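Local coordinates for uncharacterized protein (Escherichia coli O157:H7, PDB 5KOL) that belongs to the CinA (PncC) family but lacks nicotinamide-nucleotide amidohydrolase activity, and has no known function, at residues Asn3-Gln11 and Phe163-Leu173; Ser88-Ala99 and Val110-Gly118. All blocks are in the same frame, centred on the assembly; numbering follows the deposited sequence. Where two conformers were deposited one is given.

The two contacts lie on opposite faces of the central mixed sheet, with centres about 17 Å apart. Contact 2 sets helix 92-99 and the turn before it on one face of strand 110-116. Contact 1 lays the N-terminal segment on the C-terminal helix 153-171, which covers the other face. They meet through the strand. Ala-164 CB packs 3.6 Å from Ile-114 CD1 and 3.7 Å from Ile-112 CG2. Leu-168 CD1 lies 4.0 Å from Val-110 CG1. Strand 110-116 is thus sandwiched between helices. Along the chain, contact 1 joins the two termini and contact 2 falls between them. Both contacts are structural packing within the fold.

Contact 1 of 2, residues Asn3-Gln11 and Phe163-Leu173; sequences NINRNKIVQ and FALAQLLQLLL
Gln-167 and Val-10 meet at the tight end of this contact. The carboxamide of Gln-167 grips the extended backbone from Lys-8 to Val-10 with two bonds. Its NE2 donates to Lys-8 O at 2.9 Å, with the acceptor in the amide plane. Its OE1 accepts a hydrogen bond from Val-10 N at 3.0 Å, nearly straight at 172° and in the carbonyl plane. The bend at chi2 (73°) turns the amide toward the segment, and the two bonds fix its rotation. Val-10 CG2 then reaches Phe-163 CE1 at 3.6 Å and Ala-166 CB at 4.0 Å, while CG1 rests against Gln-170 CB. Ile-9 CG2 comes to the edge of the Phe-163 ring. Ile-9 also packs on Ala-145 and Met-147 of strand 141-148.

The other end is held by Arg-6. Its NH2 donates to Leu-171 O at 2.6 Å, in the carbonyl plane and on a lone pair. NE adds a weak bond to the same oxygen, and NH1 binds Tyr-143 OH. Leu-171 CD2 lies over one guanidinium face. The Lys-8 chain runs out from the helix toward solvent. An irregular N-terminal arm here runs along the last turns of the C-terminal helix of an alpha/beta fold.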
ATOM      1  N   ASN A   3       4.100 -30.158  15.589  1.00 52.17           N
ATOM      2  CA  ASN A   3       5.245 -29.695  16.369  1.00 48.10           C
ATOM      3  C   ASN A   3       5.063 -28.222  16.716  1.00 51.74           C
ATOM      4  O   ASN A   3       4.771 -27.412  15.834  1.00 61.32           O
ATOM      5  CB  ASN A   3       6.537 -29.922  15.579  1.00 55.03           C
ATOM      6  CG  ASN A   3       7.779 -29.513  16.346  1.00 58.97           C
ATOM      7  OD1 ASN A   3       7.985 -28.336  16.645  1.00 54.28           O
ATOM      8  ND2 ASN A   3       8.602 -30.493  16.693  1.00 61.14           N
ATOM      9  N   ILE A   4       5.222 -27.877  17.996  1.00 45.71           N
ATOM     10  CA  ILE A   4       4.829 -26.554  18.480  1.00 48.76           C
ATOM     11  C   ILE A   4       6.017 -25.726  18.956  1.00 45.92           C
ATOM     12  O   ILE A   4       5.821 -24.694  19.608  1.00 41.38           O
ATOM     13  CB  ILE A   4       3.759 -26.647  19.581  1.00 49.95           C
ATOM     14  CG1 ILE A   4       4.357 -27.170  20.883  1.00 46.34           C
ATOM     15  CG2 ILE A   4       2.597 -27.540  19.137  1.00 47.34           C
ATOM     16  CD1 ILE A   4       3.414 -27.072  22.052  1.00 40.42           C
ATOM     17  N   ASN A   5       7.249 -26.139  18.632  1.00 47.73           N
ATOM     18  CA  ASN A   5       8.428 -25.408  19.098  1.00 55.12           C
ATOM     19  C   ASN A   5       8.491 -23.988  18.544  1.00 54.39           C
ATOM     20  O   ASN A   5       9.096 -23.105  19.165  1.00 51.14           O
ATOM     21  CB  ASN A   5       9.698 -26.161  18.714  1.00 46.60           C
ATOM     22  CG  ASN A   5      10.013 -27.290  19.673  1.00 52.28           C
ATOM     23  OD1 ASN A   5      10.189 -27.076  20.876  1.00 45.66           O
ATOM     24  ND2 ASN A   5      10.073 -28.502  19.146  1.00 42.67           N
ATOM     25  N   ARG A   6       7.897 -23.746  17.383  1.00 45.96           N
ATOM     26  CA  ARG A   6       7.975 -22.415  16.801  1.00 56.79           C
ATOM     27  C   ARG A   6       6.756 -21.551  17.117  1.00 50.81           C
ATOM     28  O   ARG A   6       6.776 -20.350  16.827  1.00 48.25           O
ATOM     29  CB  ARG A   6       8.192 -22.525  15.288  1.00 45.63           C
ATOM     30  CG  ARG A   6       7.180 -23.398  14.579  1.00 67.26           C
ATOM     31  CD  ARG A   6       7.642 -23.841  13.186  1.00 77.19           C
ATOM     32  NE  ARG A   6       7.360 -22.826  12.173  1.00 79.03           N
ATOM     33  CZ  ARG A   6       6.359 -22.896  11.296  1.00 69.00           C
ATOM     34  NH1 ARG A   6       5.518 -23.929  11.299  1.00 67.69           N
ATOM     35  NH2 ARG A   6       6.174 -21.922  10.410  1.00 65.77           N
ATOM     36  N   ASN A   7       5.713 -22.123  17.727  1.00 51.21           N
ATOM     37  CA  ASN A   7       4.526 -21.368  18.139  1.00 43.17           C
ATOM     38  C   ASN A   7       4.839 -20.564  19.405  1.00 42.08           C
ATOM     39  O   ASN A   7       4.398 -20.871  20.518  1.00 42.32           O
ATOM     40  CB  ASN A   7       3.326 -22.289  18.370  1.00 45.01           C
ATOM     41  CG  ASN A   7       3.056 -23.236  17.211  1.00 45.77           C
ATOM     42  OD1 ASN A   7       3.633 -23.108  16.136  1.00 49.36           O
ATOM     43  ND2 ASN A   7       2.144 -24.188  17.426  1.00 43.83           N
ATOM     44  N   LYS A   8       5.624 -19.505  19.222  1.00 41.13           N
ATOM     45  CA  LYS A   8       5.830 -18.500  20.257  1.00 48.63           C
ATOM     46  C   LYS A   8       5.333 -17.164  19.729  1.00 45.43           C
ATOM     47  O   LYS A   8       5.636 -16.796  18.591  1.00 38.23           O
ATOM     48  CB  LYS A   8       7.313 -18.385  20.688  1.00 42.62           C
ATOM     49  CG  LYS A   8       7.922 -19.663  21.246  1.00 44.82           C
ATOM     50  CD  LYS A   8       9.435 -19.549  21.557  1.00 37.05           C
ATOM     51  CE  LYS A   8       9.780 -20.309  22.835  1.00 47.87           C
ATOM     52  NZ  LYS A   8      11.206 -20.105  23.305  1.00 40.44           N
ATOM     53  N   ILE A   9       4.550 -16.460  20.542  1.00 38.97           N
ATOM     54  CA  ILE A   9       4.199 -15.073  20.260  1.00 42.97           C
ATOM     55  C   ILE A   9       5.431 -14.219  20.553  1.00 48.42           C
ATOM     56  O   ILE A   9       5.844 -14.094  21.709  1.00 46.18           O
ATOM     57  CB  ILE A   9       2.998 -14.621  21.094  1.00 42.23           C
ATOM     58  CG1 ILE A   9       1.755 -15.452  20.740  1.00 43.51           C
ATOM     59  CG2 ILE A   9       2.721 -13.138  20.877  1.00 39.22           C
ATOM     60  CD1 ILE A   9       1.245 -15.183  19.333  1.00 41.13           C
ATOM     61  N   VAL A  10       6.032 -13.640  19.512  1.00 42.69           N
ATOM     62  CA  VAL A  10       7.256 -12.882  19.724  1.00 41.70           C
ATOM     63  C   VAL A  10       6.962 -11.683  20.614  1.00 41.74           C
ATOM     64  O   VAL A  10       5.898 -11.055  20.523  1.00 42.32           O
ATOM     65  CB  VAL A  10       7.875 -12.452  18.383  1.00 43.75           C
ATOM     66  CG1 VAL A  10       8.317 -13.669  17.594  1.00 35.55           C
ATOM     67  CG2 VAL A  10       6.898 -11.632  17.571  1.00 42.67           C
ATOM     68  N   GLN A  11       7.894 -11.383  21.514  1.00 39.20           N
ATOM     69  CA  GLN A  11       7.819 -10.205  22.370  0.63 40.82           C
ATOM     70  C   GLN A  11       8.777  -9.166  21.800  1.00 42.42           C
ATOM     71  O   GLN A  11       9.998  -9.344  21.863  1.00 44.94           O
ATOM     72  CB  GLN A  11       8.174 -10.554  23.816  0.63 45.59           C
ATOM     73  CG  GLN A  11       7.414 -11.747  24.396  0.63 47.07           C
ATOM     74  CD  GLN A  11       6.013 -11.397  24.891  0.63 55.26           C
ATOM     75  OE1 GLN A  11       5.053 -11.347  24.114  0.63 55.08           O
ATOM     76  NE2 GLN A  11       5.889 -11.169  26.197  0.63 56.92           N
ATOM     77  N   PHE A 163       5.429  -6.172  14.631  1.00 21.73           N
ATOM     78  CA  PHE A 163       5.047  -7.524  15.038  1.00 24.47           C
ATOM     79  C   PHE A 163       4.828  -8.431  13.825  1.00 26.75           C
ATOM     80  O   PHE A 163       5.247  -9.593  13.820  1.00 24.93           O
ATOM     81  CB  PHE A 163       3.776  -7.474  15.889  1.00 24.96           C
ATOM     82  CG  PHE A 163       3.283  -8.825  16.290  1.00 26.93           C
ATOM     83  CD1 PHE A 163       3.835  -9.475  17.377  1.00 26.78           C
ATOM     84  CD2 PHE A 163       2.268  -9.457  15.571  1.00 24.45           C
ATOM     85  CE1 PHE A 163       3.412 -10.723  17.756  1.00 32.89           C
ATOM     86  CE2 PHE A 163       1.831 -10.717  15.947  1.00 27.49           C
ATOM     87  CZ  PHE A 163       2.405 -11.357  17.032  1.00 29.23           C
ATOM     88  N   ALA A 164       4.134  -7.922  12.803  1.00 25.61           N
ATOM     89  CA  ALA A 164       3.877  -8.706  11.593  1.00 27.81           C
ATOM     90  C   ALA A 164       5.171  -9.247  10.987  1.00 27.00           C
ATOM     91  O   ALA A 164       5.241 -10.410  10.556  1.00 25.16           O
ATOM     92  CB  ALA A 164       3.132  -7.838  10.571  1.00 22.08           C
ATOM     93  N   LEU A 165       6.208  -8.410  10.964  1.00 22.90           N
ATOM     94  CA  LEU A 165       7.518  -8.786  10.436  1.00 17.74           C
ATOM     95  C   LEU A 165       8.237  -9.754  11.372  1.00 23.83           C
ATOM     96  O   LEU A 165       8.754 -10.793  10.938  1.00 24.99           O
ATOM     97  CB  LEU A 165       8.357  -7.513  10.239  1.00 20.21           C
ATOM     98  CG  LEU A 165       7.813  -6.504   9.202  1.00 24.06           C
ATOM     99  CD1 LEU A 165       8.660  -5.252   9.196  1.00 20.98           C
ATOM    100  CD2 LEU A 165       7.804  -7.105   7.805  1.00 25.14           C
ATOM    101  N   ALA A 166       8.312  -9.410  12.663  1.00 23.18           N
ATOM    102  CA  ALA A 166       9.048 -10.236  13.616  1.00 24.59           C
ATOM    103  C   ALA A 166       8.447 -11.631  13.732  1.00 25.50           C
ATOM    104  O   ALA A 166       9.176 -12.626  13.885  1.00 27.23           O
ATOM    105  CB  ALA A 166       9.084  -9.546  14.984  1.00 22.48           C
ATOM    106  N   GLN A 167       7.114 -11.730  13.690  1.00 25.16           N
ATOM    107  CA  GLN A 167       6.508 -13.054  13.799  1.00 26.17           C
ATOM    108  C   GLN A 167       6.729 -13.877  12.536  1.00 31.24           C
ATOM    109  O   GLN A 167       6.788 -15.105  12.611  1.00 27.52           O
ATOM    110  CB  GLN A 167       5.007 -12.954  14.116  1.00 30.82           C
ATOM    111  CG  GLN A 167       4.354 -14.333  14.404  1.00 31.74           C
ATOM    112  CD  GLN A 167       4.738 -14.909  15.766  1.00 31.82           C
ATOM    113  OE1 GLN A 167       4.813 -14.184  16.775  1.00 36.87           O
ATOM    114  NE2 GLN A 167       4.991 -16.211  15.804  1.00 32.43           N
ATOM    115  N   LEU A 168       6.835 -13.246  11.364  1.00 23.31           N
ATOM    116  CA  LEU A 168       7.200 -14.035  10.194  1.00 24.20           C
ATOM    117  C   LEU A 168       8.593 -14.634  10.368  1.00 28.05           C
ATOM    118  O   LEU A 168       8.832 -15.791  10.013  1.00 31.43           O
ATOM    119  CB  LEU A 168       7.097 -13.192   8.924  1.00 23.23           C
ATOM    120  CG  LEU A 168       7.531 -13.964   7.672  1.00 27.46           C
ATOM    121  CD1 LEU A 168       6.685 -15.246   7.481  1.00 23.57           C
ATOM    122  CD2 LEU A 168       7.383 -13.078   6.457  1.00 24.92           C
ATOM    123  N   LEU A 169       9.517 -13.862  10.944  1.00 24.90           N
ATOM    124  CA  LEU A 169      10.840 -14.380  11.259  1.00 28.96           C
ATOM    125  C   LEU A 169      10.743 -15.611  12.156  1.00 26.52           C
ATOM    126  O   LEU A 169      11.409 -16.620  11.911  1.00 30.96           O
ATOM    127  CB  LEU A 169      11.662 -13.273  11.924  1.00 23.67           C
ATOM    128  CG  LEU A 169      12.162 -12.239  10.900  1.00 29.69           C
ATOM    129  CD1 LEU A 169      12.888 -11.073  11.562  1.00 30.63           C
ATOM    130  CD2 LEU A 169      13.116 -12.943   9.940  1.00 25.31           C
ATOM    131  N   GLN A 170       9.914 -15.537  13.206  1.00 28.08           N
ATOM    132  CA  GLN A 170       9.736 -16.679  14.099  1.00 32.04           C
ATOM    133  C   GLN A 170       9.226 -17.889  13.331  1.00 39.54           C
ATOM    134  O   GLN A 170       9.727 -19.003  13.494  1.00 34.96           O
ATOM    135  CB  GLN A 170       8.763 -16.326  15.228  1.00 32.78           C
ATOM    136  CG  GLN A 170       8.335 -17.526  16.092  1.00 37.97           C
ATOM    137  CD  GLN A 170       9.494 -18.140  16.871  1.00 44.93           C
ATOM    138  OE1 GLN A 170       9.591 -19.367  17.041  1.00 37.88           O
ATOM    139  NE2 GLN A 170      10.378 -17.286  17.344  1.00 26.75           N
ATOM    140  N   LEU A 171       8.223 -17.680  12.475  1.00 36.90           N
ATOM    141  CA  LEU A 171       7.638 -18.797  11.748  1.00 33.35           C
ATOM    142  C   LEU A 171       8.587 -19.360  10.693  1.00 40.91           C
ATOM    143  O   LEU A 171       8.383 -20.489  10.237  1.00 43.50           O
ATOM    144  CB  LEU A 171       6.316 -18.351  11.107  1.00 38.18           C
ATOM    145  CG  LEU A 171       5.215 -17.953  12.096  1.00 38.03           C
ATOM    146  CD1 LEU A 171       3.962 -17.433  11.382  1.00 32.45           C
ATOM    147  CD2 LEU A 171       4.856 -19.120  13.012  1.00 37.80           C
ATOM    148  N   LEU A 172       9.616 -18.611  10.299  1.00 37.07           N
ATOM    149  CA  LEU A 172      10.581 -19.083   9.311  1.00 40.40           C
ATOM    150  C   LEU A 172      11.735 -19.864   9.928  1.00 45.66           C
ATOM    151  O   LEU A 172      12.593 -20.363   9.191  1.00 46.35           O
ATOM    152  CB  LEU A 172      11.134 -17.901   8.508  1.00 34.97           C
ATOM    153  CG  LEU A 172      10.203 -17.325   7.445  1.00 38.96           C
ATOM    154  CD1 LEU A 172      10.838 -16.104   6.786  1.00 34.48           C
ATOM    155  CD2 LEU A 172       9.857 -18.397   6.409  1.00 40.64           C
ATOM    156  N   LEU A 173      11.792 -19.974  11.248  1.00 40.99           N
ATOM    157  CA  LEU A 173      12.797 -20.816  11.875  1.00 46.68           C
ATOM    158  C   LEU A 173      12.591 -22.266  11.429  1.00 59.07           C
ATOM    159  O   LEU A 173      11.449 -22.723  11.290  1.00 55.71           O
ATOM    160  CB  LEU A 173      12.728 -20.705  13.396  1.00 39.66           C
ATOM    161  CG  LEU A 173      12.974 -19.315  13.973  1.00 40.92           C
ATOM    162  CD1 LEU A 173      12.717 -19.337  15.465  1.00 36.68           C
ATOM    163  CD2 LEU A 173      14.390 -18.855  13.664  1.00 44.07           C
ATOM    164  OXT LEU A 173      13.555 -22.999  11.186  1.00 55.82           O
TER

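Contact 2 of 2, residues Ser88-Ala99 and Val110-Gly118; sequences SAVSEKVAAEMA and VSIAITGYG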
ATOM      1  N   SER A  88     -16.949 -10.047  11.322  1.00 35.20           N
ATOM      2  CA  SER A  88     -16.382  -8.704  11.160  1.00 36.95           C
ATOM      3  C   SER A  88     -15.050  -8.753  10.418  1.00 29.20           C
ATOM      4  O   SER A  88     -14.447  -9.826  10.285  1.00 31.18           O
ATOM      5  CB  SER A  88     -16.202  -7.993  12.505  1.00 37.76           C
ATOM      6  OG  SER A  88     -14.901  -8.254  13.030  1.00 34.73           O
ATOM      7  N   ALA A  89     -14.597  -7.596   9.913  1.00 29.29           N
ATOM      8  CA  ALA A  89     -13.322  -7.512   9.203  1.00 32.01           C
ATOM      9  C   ALA A  89     -12.120  -7.706  10.114  1.00 27.82           C
ATOM     10  O   ALA A  89     -11.039  -8.060   9.628  1.00 30.87           O
ATOM     11  CB  ALA A  89     -13.184  -6.150   8.500  1.00 28.76           C
ATOM     12  N   VAL A  90     -12.263  -7.432  11.406  1.00 30.46           N
ATOM     13  CA  VAL A  90     -11.190  -7.652  12.378  1.00 27.60           C
ATOM     14  C   VAL A  90     -11.481  -9.017  12.984  1.00 29.06           C
ATOM     15  O   VAL A  90     -12.205  -9.136  13.970  1.00 30.97           O
ATOM     16  CB  VAL A  90     -11.134  -6.546  13.431  1.00 33.62           C
ATOM     17  CG1 VAL A  90     -10.118  -6.892  14.530  1.00 23.77           C
ATOM     18  CG2 VAL A  90     -10.806  -5.190  12.776  1.00 31.25           C
ATOM     19  N   SER A  91     -10.931 -10.069  12.378  1.00 26.28           N
ATOM     20  CA  SER A  91     -11.248 -11.421  12.824  1.00 28.94           C
ATOM     21  C   SER A  91     -10.180 -12.367  12.317  1.00 23.82           C
ATOM     22  O   SER A  91      -9.538 -12.114  11.295  1.00 27.65           O
ATOM     23  CB  SER A  91     -12.610 -11.891  12.306  1.00 33.41           C
ATOM     24  OG  SER A  91     -12.519 -12.100  10.905  1.00 26.83           O
ATOM     25  N   GLU A  92     -10.039 -13.490  13.023  1.00 27.52           N
ATOM     26  CA  GLU A  92      -9.107 -14.526  12.598  1.00 26.68           C
ATOM     27  C   GLU A  92      -9.416 -15.012  11.185  1.00 26.20           C
ATOM     28  O   GLU A  92      -8.508 -15.205  10.369  1.00 27.26           O
ATOM     29  CB  GLU A  92      -9.138 -15.689  13.596  1.00 26.03           C
ATOM     30  CG  GLU A  92      -8.300 -16.871  13.175  1.00 30.09           C
ATOM     31  CD  GLU A  92      -8.295 -17.987  14.204  1.00 40.38           C
ATOM     32  OE1 GLU A  92      -7.543 -18.964  14.003  1.00 43.90           O
ATOM     33  OE2 GLU A  92      -9.035 -17.884  15.202  1.00 36.61           O
ATOM     34  N   LYS A  93     -10.696 -15.201  10.871  1.00 26.24           N
ATOM     35  CA  LYS A  93     -11.060 -15.735   9.564  1.00 28.81           C
ATOM     36  C   LYS A  93     -10.712 -14.760   8.446  1.00 21.99           C
ATOM     37  O   LYS A  93     -10.139 -15.156   7.423  1.00 25.16           O
ATOM     38  CB  LYS A  93     -12.552 -16.089   9.551  1.00 34.46           C
ATOM     39  CG  LYS A  93     -13.092 -16.557   8.206  1.00 33.68           C
ATOM     40  CD  LYS A  93     -12.490 -17.871   7.742  1.00 36.76           C
ATOM     41  CE  LYS A  93     -13.296 -18.456   6.577  1.00 43.10           C
ATOM     42  NZ  LYS A  93     -12.714 -19.709   6.005  1.00 43.68           N
ATOM     43  N   VAL A  94     -11.030 -13.473   8.620  1.00 22.50           N
ATOM     44  CA  VAL A  94     -10.799 -12.519   7.538  1.00 28.11           C
ATOM     45  C   VAL A  94      -9.297 -12.309   7.319  1.00 28.68           C
ATOM     46  O   VAL A  94      -8.813 -12.222   6.177  1.00 23.57           O
ATOM     47  CB  VAL A  94     -11.541 -11.203   7.845  1.00 24.52           C
ATOM     48  CG1 VAL A  94     -11.098 -10.093   6.895  1.00 27.00           C
ATOM     49  CG2 VAL A  94     -13.058 -11.431   7.745  1.00 28.65           C
ATOM     50  N   ALA A  95      -8.532 -12.257   8.399  1.00 27.11           N
ATOM     51  CA  ALA A  95      -7.080 -12.153   8.259  1.00 21.75           C
ATOM     52  C   ALA A  95      -6.530 -13.308   7.420  1.00 23.17           C
ATOM     53  O   ALA A  95      -5.748 -13.101   6.484  1.00 22.52           O
ATOM     54  CB  ALA A  95      -6.439 -12.135   9.658  1.00 21.18           C
ATOM     55  N   ALA A  96      -6.944 -14.542   7.742  1.00 25.68           N
ATOM     56  CA  ALA A  96      -6.505 -15.703   6.976  1.00 28.82           C
ATOM     57  C   ALA A  96      -6.868 -15.566   5.499  1.00 26.20           C
ATOM     58  O   ALA A  96      -6.026 -15.788   4.616  1.00 24.92           O
ATOM     59  CB  ALA A  96      -7.101 -16.983   7.578  1.00 30.91           C
ATOM     60  N   GLU A  97      -8.117 -15.189   5.203  1.00 23.39           N
ATOM     61  CA  GLU A  97      -8.503 -14.986   3.803  1.00 27.66           C
ATOM     62  C   GLU A  97      -7.713 -13.868   3.140  1.00 29.76           C
ATOM     63  O   GLU A  97      -7.442 -13.941   1.932  1.00 24.15           O
ATOM     64  CB  GLU A  97      -9.998 -14.692   3.670  1.00 27.86           C
ATOM     65  CG  GLU A  97     -10.879 -15.811   4.137  1.00 31.58           C
ATOM     66  CD  GLU A  97     -12.331 -15.455   3.977  1.00 33.84           C
ATOM     67  OE1 GLU A  97     -12.864 -14.911   4.957  1.00 41.91           O
ATOM     68  OE2 GLU A  97     -12.922 -15.729   2.911  1.00 37.57           O
ATOM     69  N   MET A  98      -7.379 -12.799   3.876  1.00 28.37           N
ATOM     70  CA  MET A  98      -6.580 -11.767   3.223  1.00 26.04           C
ATOM     71  C   MET A  98      -5.212 -12.307   2.843  1.00 29.43           C
ATOM     72  O   MET A  98      -4.677 -11.962   1.786  1.00 27.41           O
ATOM     73  CB  MET A  98      -6.408 -10.505   4.076  1.00 24.80           C
ATOM     74  CG  MET A  98      -7.670  -9.694   4.311  1.00 20.33           C
ATOM     75  SD  MET A  98      -7.539  -8.488   5.678  1.00 27.97           S
ATOM     76  CE  MET A  98      -6.275  -7.374   4.992  1.00 23.07           C
ATOM     77  N   ALA A  99      -4.636 -13.161   3.695  1.00 26.72           N
ATOM     78  CA  ALA A  99      -3.325 -13.738   3.408  1.00 23.16           C
ATOM     79  C   ALA A  99      -3.375 -14.674   2.199  1.00 25.84           C
ATOM     80  O   ALA A  99      -2.441 -14.698   1.390  1.00 28.70           O
ATOM     81  CB  ALA A  99      -2.800 -14.479   4.638  1.00 21.90           C
ATOM     82  N   VAL A 110       4.922 -16.341  -0.059  1.00 30.18           N
ATOM     83  CA  VAL A 110       4.742 -16.016   1.351  1.00 35.91           C
ATOM     84  C   VAL A 110       3.889 -14.757   1.448  1.00 28.85           C
ATOM     85  O   VAL A 110       4.009 -13.854   0.614  1.00 30.67           O
ATOM     86  CB  VAL A 110       6.105 -15.803   2.049  1.00 29.73           C
ATOM     87  CG1 VAL A 110       5.923 -15.434   3.528  1.00 26.47           C
ATOM     88  CG2 VAL A 110       6.975 -17.036   1.885  1.00 37.09           C
ATOM     89  N   SER A 111       3.027 -14.679   2.457  1.00 25.80           N
ATOM     90  CA  SER A 111       2.255 -13.454   2.628  1.00 24.79           C
ATOM     91  C   SER A 111       2.044 -13.122   4.100  1.00 31.09           C
ATOM     92  O   SER A 111       2.158 -13.978   4.987  1.00 26.99           O
ATOM     93  CB  SER A 111       0.889 -13.523   1.911  1.00 26.07           C
ATOM     94  OG  SER A 111      -0.048 -14.301   2.630  1.00 27.16           O
ATOM     95  N   ILE A 112       1.737 -11.845   4.332  1.00 26.65           N
ATOM     96  CA  ILE A 112       1.421 -11.285   5.645  1.00 20.84           C
ATOM     97  C   ILE A 112       0.110 -10.531   5.522  1.00 21.19           C
ATOM     98  O   ILE A 112      -0.046  -9.720   4.603  1.00 25.92           O
ATOM     99  CB  ILE A 112       2.500 -10.295   6.131  1.00 24.81           C
ATOM    100  CG1 ILE A 112       3.892 -10.917   6.129  1.00 25.27           C
ATOM    101  CG2 ILE A 112       2.085  -9.668   7.481  1.00 24.21           C
ATOM    102  CD1 ILE A 112       5.007  -9.850   6.184  1.00 25.09           C
ATOM    103  N   ALA A 113      -0.805 -10.741   6.465  1.00 21.15           N
ATOM    104  CA  ALA A 113      -2.053  -9.983   6.503  1.00 28.42           C
ATOM    105  C   ALA A 113      -2.226  -9.290   7.856  1.00 27.31           C
ATOM    106  O   ALA A 113      -1.878  -9.848   8.900  1.00 24.50           O
ATOM    107  CB  ALA A 113      -3.249 -10.903   6.198  1.00 26.68           C
ATOM    108  N   ILE A 114      -2.736  -8.057   7.839  1.00 19.71           N
ATOM    109  CA  ILE A 114      -2.975  -7.287   9.065  1.00 21.56           C
ATOM    110  C   ILE A 114      -4.360  -6.667   8.993  1.00 23.79           C
ATOM    111  O   ILE A 114      -4.665  -5.931   8.048  1.00 23.75           O
ATOM    112  CB  ILE A 114      -1.943  -6.167   9.299  1.00 22.14           C
ATOM    113  CG1 ILE A 114      -0.510  -6.678   9.262  1.00 23.72           C
ATOM    114  CG2 ILE A 114      -2.210  -5.475  10.662  1.00 21.72           C
ATOM    115  CD1 ILE A 114       0.550  -5.566   9.515  1.00 21.23           C
ATOM    116  N   THR A 115      -5.188  -6.930  10.000  1.00 21.53           N
ATOM    117  CA  THR A 115      -6.473  -6.245  10.110  1.00 24.85           C
ATOM    118  C   THR A 115      -6.755  -6.024  11.589  1.00 29.11           C
ATOM    119  O   THR A 115      -6.659  -6.967  12.380  1.00 30.14           O
ATOM    120  CB  THR A 115      -7.611  -7.046   9.439  1.00 30.71           C
ATOM    121  OG1 THR A 115      -8.870  -6.372   9.629  1.00 24.07           O
ATOM    122  CG2 THR A 115      -7.690  -8.498   9.971  1.00 24.09           C
ATOM    123  N   GLY A 116      -7.070  -4.782  11.969  1.00 27.39           N
ATOM    124  CA  GLY A 116      -7.257  -4.471  13.379  1.00 23.97           C
ATOM    125  C   GLY A 116      -7.951  -3.144  13.621  1.00 29.82           C
ATOM    126  O   GLY A 116      -8.383  -2.457  12.690  1.00 31.66           O
ATOM    127  N   TYR A 117      -8.059  -2.799  14.918  1.00 28.25           N
ATOM    128  CA  TYR A 117      -8.573  -1.516  15.395  1.00 33.90           C
ATOM    129  C   TYR A 117      -7.414  -0.697  15.967  1.00 37.08           C
ATOM    130  O   TYR A 117      -6.976  -0.926  17.096  1.00 34.96           O
ATOM    131  CB  TYR A 117      -9.650  -1.722  16.450  1.00 34.91           C
ATOM    132  CG  TYR A 117     -10.887  -2.419  15.930  1.00 38.88           C
ATOM    133  CD1 TYR A 117     -11.784  -1.759  15.089  1.00 40.79           C
ATOM    134  CD2 TYR A 117     -11.173  -3.731  16.294  1.00 42.77           C
ATOM    135  CE1 TYR A 117     -12.927  -2.397  14.621  1.00 41.88           C
ATOM    136  CE2 TYR A 117     -12.315  -4.375  15.828  1.00 44.27           C
ATOM    137  CZ  TYR A 117     -13.179  -3.707  14.989  1.00 42.73           C
ATOM    138  OH  TYR A 117     -14.307  -4.355  14.532  1.00 49.29           O
ATOM    139  N   GLY A 118      -6.932   0.272  15.190  1.00 35.70           N
ATOM    140  CA  GLY A 118      -5.881   1.149  15.686  1.00 38.65           C
ATOM    141  C   GLY A 118      -6.309   1.947  16.900  1.00 41.66           C
ATOM    142  O   GLY A 118      -5.495   2.231  17.783  1.00 34.58           O
TER
HETATM  143  O   HOH W   1     -14.860  -6.665  15.247  1.00 37.59           O
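Helix 92-99 lies over strand 110-116 with axes 7.1 Å apart at closest approach and N-to-C directions 145° apart, so the two run roughly antiparallel. Small side chains let them come close. Ala-113 CB faces the helix, 3.3 Å from Ala-95 O, and also touches Ala-99 CB and Met-98 CB. Ala-95 CB meets Thr-115 CG2. Met-98 bends at chi3 (65°), which brings its CE to Ile-114 O at 3.7 Å while SD passes Thr-115 CB.

Two strand hydroxyls bond to backbone carbonyls of segment 88-99. Ser-111 OG donates to Ala-99 O at 2.7 Å, with the donor tilted from the carbonyl plane. Thr-115 OG1 donates to Ala-89 O at 2.7 Å from well above that carbonyl's plane. Each buried hydroxyl thus has an acceptor for its proton.

Past the strand end, Val-90 leans on Tyr-117. Its CG2 makes a CH-pi contact over one ring face, 3.6 Å from the centroid, and CB and CG1 both reach CE2. A water in the ring plane bridges Tyr-117 OH and Ser-88 OG, donating to the serine. Ser-91 is the N-cap of the helix: its OG accepts from Val-94 N and donates to Ser-88 O. This links the cap to the turn that carries Val-90.

The strand's other face belongs to helix 153-171. Helix and strand are the last helix and second strand of a beta-alpha-beta crossover from strand 61-67, within the three-layer alpha/beta/alpha sandwich of this CinA-family domain.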